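Local structure of NANS (YJHS), A 9-O-acetyl N-acetylneuraminic acid esterase (Escherichia coli O157:H7 EDL933, 3PT5) at residues A[212-215]-A[216-220]; A[84-87]-A[88-91]; A[238-241]-A[242-246]; A[176-179]-A[180-183]. The protein probably removes the 9-O-acetyl group from 9-O-acetyl-N-acetylneuraminic acid, an esterase step needed for growth on this sialic acid. All coordinates share one frame; numbering follows the deposited sequence.

Overall arrangement
All four contacts are local, each between residues a few positions apart in one continuous stretch of an SGNH hydrolase built round a mainly parallel sheet. Contacts 1 and 4 belong to the sheet and its covering helices: 212-220 lies at the C-terminal end of helix 203-218, contact 4 leads from helix 162-176 into strand 182-189, and the two touch where Phe214 CZ lies 4.0 Å from Phe183 CZ. Contacts 2 and 3 lie in other parts of the chain, their nearest atoms about 12 Å apart. Contact 4 is a surface turn made by amides; the others are partly buried. Contact 1 packs Phe214 against Leu218, contact 2 sets a methionine on a tyrosine ring, with waters bridging polar groups beside it, and contact 3 gathers aromatic rings.

Contact 1. Residues A[212-215]-A[216-220]; sequences EAFR and RDLKQ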
loop_
_atom_site.group_PDB
_atom_site.type_symbol
_atom_site.label_atom_id
_atom_site.label_comp_id
_atom_site.label_asym_id
_atom_site.label_seq_id
_atom_site.Cartn_x
_atom_site.Cartn_y
_atom_site.Cartn_z
ATOM N N GLU A 212 17.345 5.643 -5.158
ATOM C CA GLU A 212 18.563 5.266 -5.896
ATOM C C GLU A 212 19.152 3.927 -5.412
ATOM O O GLU A 212 19.642 3.134 -6.226
ATOM C CB GLU A 212 19.651 6.343 -5.829
ATOM C CG GLU A 212 19.271 7.748 -6.258
ATOM C CD GLU A 212 20.327 8.779 -5.873
ATOM O OE1 GLU A 212 20.637 8.937 -4.664
ATOM O OE2 GLU A 212 20.842 9.470 -6.781
ATOM N N ALA A 213 19.101 3.673 -4.107
ATOM C CA ALA A 213 19.597 2.404 -3.558
ATOM C C ALA A 213 18.756 1.230 -4.056
ATOM O O ALA A 213 19.282 0.184 -4.443
ATOM C CB ALA A 213 19.630 2.439 -2.021
ATOM N N PHE A 214 17.440 1.413 -4.051
ATOM C CA PHE A 214 16.509 0.420 -4.555
ATOM C C PHE A 214 16.857 0.052 -6.015
ATOM O O PHE A 214 16.917 -1.127 -6.382
ATOM C CB PHE A 214 15.065 0.962 -4.434
ATOM C CG PHE A 214 13.994 -0.010 -4.898
ATOM C CD1 PHE A 214 13.475 -0.965 -4.029
ATOM C CD2 PHE A 214 13.459 0.075 -6.201
ATOM C CE1 PHE A 214 12.461 -1.857 -4.436
ATOM C CE2 PHE A 214 12.449 -0.808 -6.628
ATOM C CZ PHE A 214 11.934 -1.778 -5.748
ATOM N N ARG A 215 17.078 1.068 -6.835
ATOM C CA ARG A 215 17.364 0.873 -8.261
ATOM C C ARG A 215 18.706 0.171 -8.488
ATOM O O ARG A 215 18.786 -0.722 -9.337
ATOM C CB ARG A 215 17.263 2.201 -9.010
ATOM C CG ARG A 215 15.825 2.687 -9.067
ATOM C CD ARG A 215 15.670 4.083 -9.664
ATOM N NE ARG A 215 14.249 4.354 -9.882
ATOM C CZ ARG A 215 13.711 5.501 -10.316
ATOM N NH1 ARG A 215 14.449 6.567 -10.620
ATOM N NH2 ARG A 215 12.381 5.567 -10.456
ATOM N N ARG A 216 19.719 0.529 -7.695
ATOM C CA ARG A 216 21.007 -0.160 -7.742
ATOM C C ARG A 216 20.797 -1.631 -7.386
ATOM O O ARG A 216 21.244 -2.521 -8.118
ATOM C CB ARG A 216 22.039 0.484 -6.797
ATOM C CG ARG A 216 22.534 1.864 -7.260
ATOM C CD ARG A 216 23.756 2.346 -6.475
ATOM N NE ARG A 216 23.444 2.632 -5.070
ATOM C CZ ARG A 216 23.026 3.809 -4.605
ATOM N NH1 ARG A 216 22.862 4.842 -5.421
ATOM N NH2 ARG A 216 22.780 3.951 -3.311
ATOM N N ASP A 217 20.053 -1.884 -6.304
ATOM C CA ASP A 217 19.850 -3.237 -5.787
ATOM C C ASP A 217 18.983 -4.166 -6.660
ATOM O O ASP A 217 19.059 -5.395 -6.520
ATOM C CB ASP A 217 19.297 -3.189 -4.350
ATOM C CG ASP A 217 20.331 -2.716 -3.332
ATOM O OD1 ASP A 217 21.536 -2.697 -3.647
ATOM O OD2 ASP A 217 19.945 -2.359 -2.205
ATOM N N LEU A 218 18.179 -3.592 -7.555
ATOM C CA LEU A 218 17.281 -4.368 -8.410
ATOM C C LEU A 218 17.748 -4.411 -9.867
ATOM O O LEU A 218 17.254 -5.222 -10.653
ATOM C CB LEU A 218 15.846 -3.809 -8.340
ATOM C CG LEU A 218 14.948 -4.274 -7.189
ATOM C CD1 LEU A 218 14.703 -5.768 -7.312
ATOM C CD2 LEU A 218 15.532 -3.935 -5.814
ATOM N N LYS A 219 18.725 -3.567 -10.198
ATOM C CA LYS A 219 19.185 -3.364 -11.575
ATOM C C LYS A 219 19.523 -4.654 -12.336
ATOM O O LYS A 219 19.235 -4.772 -13.534
ATOM C CB LYS A 219 20.398 -2.437 -11.584
ATOM C CG LYS A 219 20.691 -1.787 -12.933
ATOM C CD LYS A 219 21.983 -1.005 -12.880
ATOM C CE LYS A 219 22.078 0.005 -14.022
ATOM N NZ LYS A 219 21.371 1.278 -13.694
ATOM N N GLN A 220 20.122 -5.609 -11.628
ATOM C CA GLN A 220 20.551 -6.881 -12.212
ATOM C C GLN A 220 19.396 -7.754 -12.714
ATOM O O GLN A 220 19.621 -8.741 -13.430
ATOM C CB GLN A 220 21.398 -7.659 -11.208
ATOM C CG GLN A 220 20.650 -8.123 -9.973
ATOM C CD GLN A 220 21.498 -9.030 -9.103
ATOM O OE1 GLN A 220 22.717 -9.118 -9.283
ATOM N NE2 GLN A 220 20.859 -9.713 -8.157
HETATM O O HOH W 1 22.737 7.712 -3.954
#
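Phe214 and Leu218 pack one turn apart on the inner side of helix 203-218, one of the helices flanking the sheet of this SGNH hydrolase. Leu218 CD2 sits over one face of the phenyl ring of Phe214, 4.0 Å from its centroid and 13° off the ring normal, a CH-pi contact displaced toward the rim. The ring reaches there because Phe214 CG is anti to the backbone N (chi1 -178°). Trp233 meets the same ring edge-to-face, and Leu167 and Val168 of helix 162-176 also pack on it, so this side is tight and apolar. Asp217 is held by Tyr164 and Arg215 by the carbonyl of Ala263. Along the backbone Asp217 N bonds to Ala213 O at 2.9 Å, whereas the bond from Leu218 N to Phe214 O is weak, bent to 125°. The solvent side is looser. Arg216, bent at chi3, folds back along the helix and lays one guanidinium face over Ala213 CA and Glu212 O. Its charge does not touch the Glu212 carboxylate: a water donates to Glu212 OE1 at 2.5 Å and accepts from Arg216 NH1 at 3.2 Å.

Contact 2. Residues A[84-87]-A[88-91]; sequences QDMQ and SYHH
A type I beta turn from Met86 to Tyr89, in the long loop between strand 73-75 and helix 107-114, brings these two side chains together. Tyr89 N closes the turn on Met86 O at 3.0 Å. Met86 is bent at chi2 and chi3 (-58° and -75°), which curls its methyl group over the tyrosine ring: CE stands 4.0 Å from the centroid of the Tyr89 ring and 14° off the normal, while SD comes in obliquely, 3.9 Å from Tyr89 CE1. Met33, Tyr35 and Thr103 pack round the methionine. At the rim of the ring a water lies in its plane and joins Tyr89 OH to Gln84 NE2, 2.9 Å from each; Gln84 OE1 is bonded to Tyr35 OH. Asp85 secures the start of the turn, its OD1 taking the N-H of Gln87 at 3.0 Å nearly along the C-O axis. A second water spans the backbone, donating to Asp85 O and accepting from Ser88 N. Gln87 NE2 bonds to Cys79 O and His90 ND1 to Gly102 N, tying the turn to neighbouring loops. The whole is an Asx turn at Asp85 overlapping a type I beta turn, with a Met-aromatic contact across it.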
loop_
_atom_site.group_PDB
_atom_site.type_symbol
_atom_site.label_atom_id
_atom_site.label_comp_id
_atom_site.label_asym_id
_atom_site.label_seq_id
_atom_site.Cartn_x
_atom_site.Cartn_y
_atom_site.Cartn_z
ATOM N N GLN A 84 2.916 -4.109 9.186
ATOM C CA GLN A 84 1.920 -4.005 10.240
ATOM C C GLN A 84 0.660 -4.806 9.934
ATOM O O GLN A 84 0.036 -4.634 8.878
ATOM C CB GLN A 84 1.549 -2.555 10.466
ATOM C CG GLN A 84 0.689 -2.365 11.687
ATOM C CD GLN A 84 0.189 -0.960 11.801
ATOM O OE1 GLN A 84 0.329 -0.160 10.855
ATOM N NE2 GLN A 84 -0.436 -0.644 12.928
ATOM N N ASP A 85 0.266 -5.665 10.870
ATOM C CA ASP A 85 -0.869 -6.563 10.683
ATOM C C ASP A 85 -2.164 -5.922 11.170
ATOM O O ASP A 85 -2.345 -5.715 12.382
ATOM C CB ASP A 85 -0.579 -7.873 11.457
ATOM C CG ASP A 85 -1.645 -8.945 11.266
ATOM O OD1 ASP A 85 -2.751 -8.664 10.752
ATOM O OD2 ASP A 85 -1.371 -10.107 11.681
ATOM N N MET A 86 -3.045 -5.564 10.225
ATOM C CA MET A 86 -4.306 -4.894 10.560
ATOM C C MET A 86 -5.508 -5.842 10.572
ATOM O O MET A 86 -6.644 -5.399 10.742
ATOM C CB MET A 86 -4.587 -3.748 9.559
ATOM C CG MET A 86 -3.481 -2.683 9.437
ATOM S SD MET A 86 -3.081 -1.859 10.987
ATOM C CE MET A 86 -4.510 -0.785 11.112
ATOM N N GLN A 87 -5.269 -7.140 10.391
ATOM C CA GLN A 87 -6.343 -8.080 10.091
ATOM C C GLN A 87 -7.307 -8.328 11.235
ATOM O O GLN A 87 -8.403 -8.821 11.001
ATOM C CB GLN A 87 -5.779 -9.399 9.561
ATOM C CG GLN A 87 -4.931 -9.270 8.295
ATOM C CD GLN A 87 -4.622 -10.615 7.754
ATOM O OE1 GLN A 87 -4.387 -11.558 8.527
ATOM N NE2 GLN A 87 -4.573 -10.734 6.431
ATOM N N SER A 88 -6.902 -7.970 12.453
ATOM C CA SER A 88 -7.769 -8.057 13.636
ATOM C C SER A 88 -8.471 -6.742 14.041
ATOM O O SER A 88 -9.216 -6.706 15.019
ATOM C CB SER A 88 -7.010 -8.670 14.830
ATOM O OG SER A 88 -6.607 -10.009 14.540
ATOM N N TYR A 89 -8.270 -5.673 13.268
ATOM C CA TYR A 89 -8.984 -4.440 13.543
ATOM C C TYR A 89 -10.388 -4.508 12.943
ATOM O O TYR A 89 -10.701 -3.737 12.028
ATOM C CB TYR A 89 -8.233 -3.257 12.946
ATOM C CG TYR A 89 -7.038 -2.818 13.745
ATOM C CD1 TYR A 89 -5.818 -3.470 13.615
ATOM C CD2 TYR A 89 -7.123 -1.728 14.610
ATOM C CE1 TYR A 89 -4.683 -3.045 14.322
ATOM C CE2 TYR A 89 -6.000 -1.289 15.316
ATOM C CZ TYR A 89 -4.796 -1.974 15.188
ATOM O OH TYR A 89 -3.676 -1.556 15.896
ATOM N N HIS A 90 -11.221 -5.424 13.427
ATOM C CA HIS A 90 -12.525 -5.649 12.821
ATOM C C HIS A 90 -13.458 -4.485 13.013
ATOM O O HIS A 90 -13.438 -3.808 14.069
ATOM C CB HIS A 90 -13.218 -6.891 13.406
ATOM C CG HIS A 90 -12.359 -8.115 13.410
ATOM N ND1 HIS A 90 -11.598 -8.506 12.324
ATOM C CD2 HIS A 90 -12.155 -9.053 14.367
ATOM C CE1 HIS A 90 -10.943 -9.618 12.620
ATOM N NE2 HIS A 90 -11.284 -9.981 13.849
ATOM N N HIS A 91 -14.305 -4.275 12.004
ATOM C CA HIS A 91 -15.410 -3.365 12.112
ATOM C C HIS A 91 -16.441 -3.957 13.095
ATOM O O HIS A 91 -16.665 -5.170 13.100
ATOM C CB HIS A 91 -16.040 -3.226 10.723
ATOM C CG HIS A 91 -17.032 -2.131 10.633
ATOM N ND1 HIS A 91 -18.334 -2.275 11.057
ATOM C CD2 HIS A 91 -16.922 -0.861 10.172
ATOM C CE1 HIS A 91 -18.993 -1.151 10.847
ATOM N NE2 HIS A 91 -18.157 -0.272 10.311
HETATM O O HOH W 2 -0.994 -2.421 15.180
HETATM O O HOH W 3 -4.505 -6.794 13.639
HETATM O O HOH W 4 -4.410 -10.351 13.127
#

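Contact 3. Residues A[238-241]-A[242-246]; sequences TTWY and WKENF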
loop_
_atom_site.group_PDB
_atom_site.type_symbol
_atom_site.label_atom_id
_atom_site.label_comp_id
_atom_site.label_asym_id
_atom_site.label_seq_id
_atom_site.Cartn_x
_atom_site.Cartn_y
_atom_site.Cartn_z
ATOM N N THR A 238 -1.675 12.607 0.050
ATOM C CA THR A 238 -2.180 12.298 1.387
ATOM C C THR A 238 -3.536 12.993 1.583
ATOM O O THR A 238 -4.058 13.612 0.642
ATOM C CB THR A 238 -1.156 12.688 2.470
ATOM O OG1 THR A 238 -1.614 12.233 3.758
ATOM C CG2 THR A 238 -0.904 14.169 2.495
ATOM N N THR A 239 -4.129 12.840 2.774
ATOM C CA THR A 239 -5.462 13.395 3.035
ATOM C C THR A 239 -5.438 14.883 3.340
ATOM O O THR A 239 -4.384 15.452 3.650
ATOM C CB THR A 239 -6.177 12.715 4.221
ATOM O OG1 THR A 239 -5.673 13.253 5.452
ATOM C CG2 THR A 239 -5.982 11.222 4.176
ATOM N N TRP A 240 -6.626 15.473 3.340
ATOM C CA TRP A 240 -6.755 16.900 3.557
ATOM C C TRP A 240 -6.270 17.313 4.925
ATOM O O TRP A 240 -5.807 18.437 5.093
ATOM C CB TRP A 240 -8.205 17.345 3.371
ATOM C CG TRP A 240 -9.229 16.760 4.311
ATOM C CD1 TRP A 240 -10.080 15.703 4.044
ATOM C CD2 TRP A 240 -9.588 17.246 5.612
ATOM N NE1 TRP A 240 -10.927 15.496 5.125
ATOM C CE2 TRP A 240 -10.648 16.430 6.088
ATOM C CE3 TRP A 240 -9.116 18.294 6.430
ATOM C CZ2 TRP A 240 -11.223 16.613 7.354
ATOM C CZ3 TRP A 240 -9.699 18.471 7.694
ATOM C CH2 TRP A 240 -10.732 17.629 8.137
ATOM N N TYR A 241 -6.376 16.404 5.898
ATOM C CA TYR A 241 -5.894 16.689 7.272
ATOM C C TYR A 241 -4.413 17.108 7.256
ATOM O O TYR A 241 -4.009 18.157 7.850
ATOM C CB TYR A 241 -6.101 15.471 8.195
ATOM C CG TYR A 241 -5.323 15.661 9.484
ATOM C CD1 TYR A 241 -5.815 16.492 10.488
ATOM C CD2 TYR A 241 -4.077 15.079 9.661
ATOM C CE1 TYR A 241 -5.098 16.714 11.660
ATOM C CE2 TYR A 241 -3.333 15.297 10.828
ATOM C CZ TYR A 241 -3.860 16.125 11.811
ATOM O OH TYR A 241 -3.155 16.352 12.954
ATOM N N TRP A 242 -3.598 16.294 6.586
ATOM C CA TRP A 242 -2.144 16.479 6.579
ATOM C C TRP A 242 -1.747 17.723 5.772
ATOM O O TRP A 242 -0.926 18.530 6.199
ATOM C CB TRP A 242 -1.508 15.218 5.988
ATOM C CG TRP A 242 -1.717 14.020 6.860
ATOM C CD1 TRP A 242 -2.625 12.990 6.664
ATOM C CD2 TRP A 242 -1.068 13.750 8.107
ATOM N NE1 TRP A 242 -2.524 12.080 7.676
ATOM C CE2 TRP A 242 -1.595 12.512 8.591
ATOM C CE3 TRP A 242 -0.083 14.414 8.854
ATOM C CZ2 TRP A 242 -1.165 11.924 9.789
ATOM C CZ3 TRP A 242 0.354 13.825 10.063
ATOM C CH2 TRP A 242 -0.200 12.588 10.515
ATOM N N LYS A 243 -2.377 17.885 4.622
ATOM C CA LYS A 243 -2.167 19.080 3.797
ATOM C C LYS A 243 -2.549 20.377 4.478
ATOM O O LYS A 243 -1.855 21.384 4.307
ATOM C CB LYS A 243 -2.986 19.000 2.531
ATOM C CG LYS A 243 -2.672 17.868 1.633
ATOM C CD LYS A 243 -3.586 18.016 0.498
ATOM C CE LYS A 243 -3.365 16.993 -0.567
ATOM N NZ LYS A 243 -3.619 17.637 -1.893
ATOM N N GLU A 244 -3.668 20.398 5.200
ATOM C CA GLU A 244 -4.130 21.666 5.803
ATOM C C GLU A 244 -3.338 22.021 7.042
ATOM O O GLU A 244 -3.161 23.195 7.351
ATOM C CB GLU A 244 -5.606 21.594 6.199
ATOM C CG GLU A 244 -6.565 21.522 5.019
ATOM C CD GLU A 244 -8.027 21.758 5.426
ATOM O OE1 GLU A 244 -8.283 22.125 6.592
ATOM O OE2 GLU A 244 -8.930 21.564 4.589
ATOM N N ASN A 245 -2.865 21.009 7.754
ATOM C CA ASN A 245 -2.255 21.216 9.069
ATOM C C ASN A 245 -0.730 21.374 9.035
ATOM O O ASN A 245 -0.129 21.894 9.986
ATOM C CB ASN A 245 -2.680 20.099 10.028
ATOM C CG ASN A 245 -4.062 20.343 10.628
ATOM O OD1 ASN A 245 -4.206 21.088 11.606
ATOM N ND2 ASN A 245 -5.090 19.724 10.044
ATOM N N PHE A 246 -0.113 20.929 7.941
ATOM C CA PHE A 246 1.339 20.976 7.785
ATOM C C PHE A 246 1.663 21.459 6.350
ATOM O O PHE A 246 2.356 20.780 5.615
ATOM C CB PHE A 246 1.974 19.595 8.091
ATOM C CG PHE A 246 1.503 18.993 9.379
ATOM C CD1 PHE A 246 2.096 19.347 10.600
ATOM C CD2 PHE A 246 0.403 18.139 9.400
ATOM C CE1 PHE A 246 1.642 18.814 11.809
ATOM C CE2 PHE A 246 -0.064 17.600 10.607
ATOM C CZ PHE A 246 0.549 17.946 11.813
#
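Trp242 meets Tyr241 and Thr238 at the start of the short helix 240-245, which has Thr239 as its N-cap. Tyr241 turns its edge to the face of the Trp242 five-membered ring, planes 83° apart, with Tyr241 CD2 3.6 Å from Trp242 CD2. Thr238 OG1, itself bonded to Glu192, comes within 3.2 Å of Trp242 CD1, while the indole NE1 binds Ser311 O. Lys243 runs past Thr238 in the opposite direction, extended as far as CE and bent at chi4, to a salt bridge with Asp237; its backbone N makes a weak 3.3 Å bond to Thr239 O. Glu244 N bonds to Trp240 O, and the carboxylate, bound to Arg276, lies beside the Trp240 indole, their planes 48° apart. Asn245 CG lies anti to the carbonyl carbon (chi1 -81°), bringing the amide back over the preceding turn, where ND2 is 3.3 Å from Tyr241 CD1. Phe246 then offers its ring edge to Tyr241 CE2. Tyr241 O thus takes two N-H groups of Asn245, from ND2 at 2.9 Å, in the amide plane, and from the backbone N at 3.1 Å; contacts from Trp242, Asn245 and Phe246 probably limit rotation of the tyrosine ring.

Contact 4. Residues A[176-179]-A[180-183]; sequences VKNP and QNKF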
loop_
_atom_site.group_PDB
_atom_site.type_symbol
_atom_site.label_atom_id
_atom_site.label_comp_id
_atom_site.label_asym_id
_atom_site.label_seq_id
_atom_site.Cartn_x
_atom_site.Cartn_y
_atom_site.Cartn_z
ATOM N N VAL A 176 12.451 -13.264 -8.647
ATOM C CA VAL A 176 13.176 -14.547 -8.642
ATOM C C VAL A 176 12.286 -15.790 -8.727
ATOM O O VAL A 176 12.700 -16.825 -9.272
ATOM C CB VAL A 176 14.078 -14.639 -7.373
ATOM C CG1 VAL A 176 14.505 -16.087 -7.075
ATOM C CG2 VAL A 176 15.243 -13.717 -7.501
ATOM N N LYS A 177 11.075 -15.696 -8.185
ATOM C CA LYS A 177 10.090 -16.785 -8.215
ATOM C C LYS A 177 9.841 -17.370 -9.598
ATOM O O LYS A 177 9.627 -18.565 -9.721
ATOM C CB LYS A 177 8.754 -16.341 -7.618
ATOM C CG LYS A 177 8.706 -16.389 -6.082
ATOM C CD LYS A 177 7.307 -16.675 -5.595
ATOM C CE LYS A 177 7.200 -16.465 -4.093
ATOM N NZ LYS A 177 7.787 -17.546 -3.258
ATOM N N ASN A 178 9.843 -16.522 -10.622
ATOM C CA ASN A 178 9.519 -16.927 -11.986
ATOM C C ASN A 178 10.235 -15.945 -12.920
ATOM O O ASN A 178 9.975 -14.747 -12.854
ATOM C CB ASN A 178 7.989 -16.868 -12.136
ATOM C CG ASN A 178 7.477 -17.422 -13.453
ATOM O OD1 ASN A 178 8.133 -17.333 -14.496
ATOM N ND2 ASN A 178 6.264 -17.956 -13.417
ATOM N N PRO A 179 11.202 -16.421 -13.747
ATOM C CA PRO A 179 11.937 -15.483 -14.596
ATOM C C PRO A 179 11.061 -14.748 -15.625
ATOM O O PRO A 179 11.499 -13.744 -16.189
ATOM C CB PRO A 179 12.993 -16.375 -15.297
ATOM C CG PRO A 179 12.457 -17.728 -15.221
ATOM C CD PRO A 179 11.707 -17.802 -13.904
ATOM N N GLN A 180 9.835 -15.225 -15.847
ATOM C CA GLN A 180 8.899 -14.522 -16.726
ATOM C C GLN A 180 8.091 -13.420 -16.018
ATOM O O GLN A 180 7.249 -12.730 -16.648
ATOM C CB GLN A 180 7.903 -15.500 -17.342
ATOM C CG GLN A 180 8.357 -16.231 -18.583
ATOM C CD GLN A 180 7.222 -17.049 -19.140
ATOM O OE1 GLN A 180 6.922 -18.140 -18.642
ATOM N NE2 GLN A 180 6.546 -16.515 -20.150
ATOM N N ASN A 181 8.282 -13.278 -14.712
ATOM C CA ASN A 181 7.577 -12.222 -14.002
ATOM C C ASN A 181 8.064 -10.863 -14.475
ATOM O O ASN A 181 9.243 -10.705 -14.795
ATOM C CB ASN A 181 7.739 -12.382 -12.492
ATOM C CG ASN A 181 6.895 -13.520 -11.925
ATOM O OD1 ASN A 181 6.072 -14.141 -12.614
ATOM N ND2 ASN A 181 7.071 -13.770 -10.636
ATOM N N LYS A 182 7.154 -9.890 -14.542
ATOM C CA LYS A 182 7.473 -8.560 -15.055
ATOM C C LYS A 182 7.157 -7.514 -13.984
ATOM O O LYS A 182 6.099 -7.576 -13.395
ATOM C CB LYS A 182 6.648 -8.269 -16.304
ATOM C CG LYS A 182 6.991 -9.172 -17.527
ATOM C CD LYS A 182 8.457 -9.111 -17.944
ATOM C CE LYS A 182 8.701 -9.962 -19.215
ATOM N NZ LYS A 182 10.146 -9.987 -19.564
ATOM N N PHE A 183 8.069 -6.573 -13.743
ATOM C CA PHE A 183 7.901 -5.568 -12.668
ATOM C C PHE A 183 7.209 -4.313 -13.199
ATOM O O PHE A 183 7.715 -3.655 -14.116
ATOM C CB PHE A 183 9.268 -5.204 -12.071
ATOM C CG PHE A 183 9.209 -4.417 -10.774
ATOM C CD1 PHE A 183 8.445 -4.844 -9.675
ATOM C CD2 PHE A 183 9.939 -3.238 -10.659
ATOM C CE1 PHE A 183 8.427 -4.110 -8.490
ATOM C CE2 PHE A 183 9.920 -2.490 -9.476
ATOM C CZ PHE A 183 9.158 -2.917 -8.399
#
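Asn178 and Asn181 set their side chains at about a right angle across a type I beta turn, the link from helix 162-176 to strand 182-189 in this mainly parallel alpha/beta fold. Their amide planes are 34° apart, yet the amides do not bond to each other: Asn181 OD1 rests 3.4 Å from Asn178 CB and takes the N-H of Tyr21, while its ND2 reaches back to Ala174 O in the helix. Asn178 CG is anti to the backbone N (chi1 -173°), which swings OD1 forward to the N-H of Gln180, 3.0 Å from Asn178 OD1 to Gln180 N. The other end of that amide, ND2, binds Asp19 O. The turn itself closes through Asn181 N and Asn178 O at 2.9 Å. Gln180 crosses Asn178 obliquely, amide planes 58° apart, its CB 3.4 Å from Asn178 OD1, and packs with both asparagines on Tyr20 of strand 20-28. Asn178 joins the turn to Asp19, just before that strand, and Asn181 joins helix 162-176 at Ala174 to strand 20-28 at Tyr21, so the two amides tie the surface turn to both the helix and the adjoining strand.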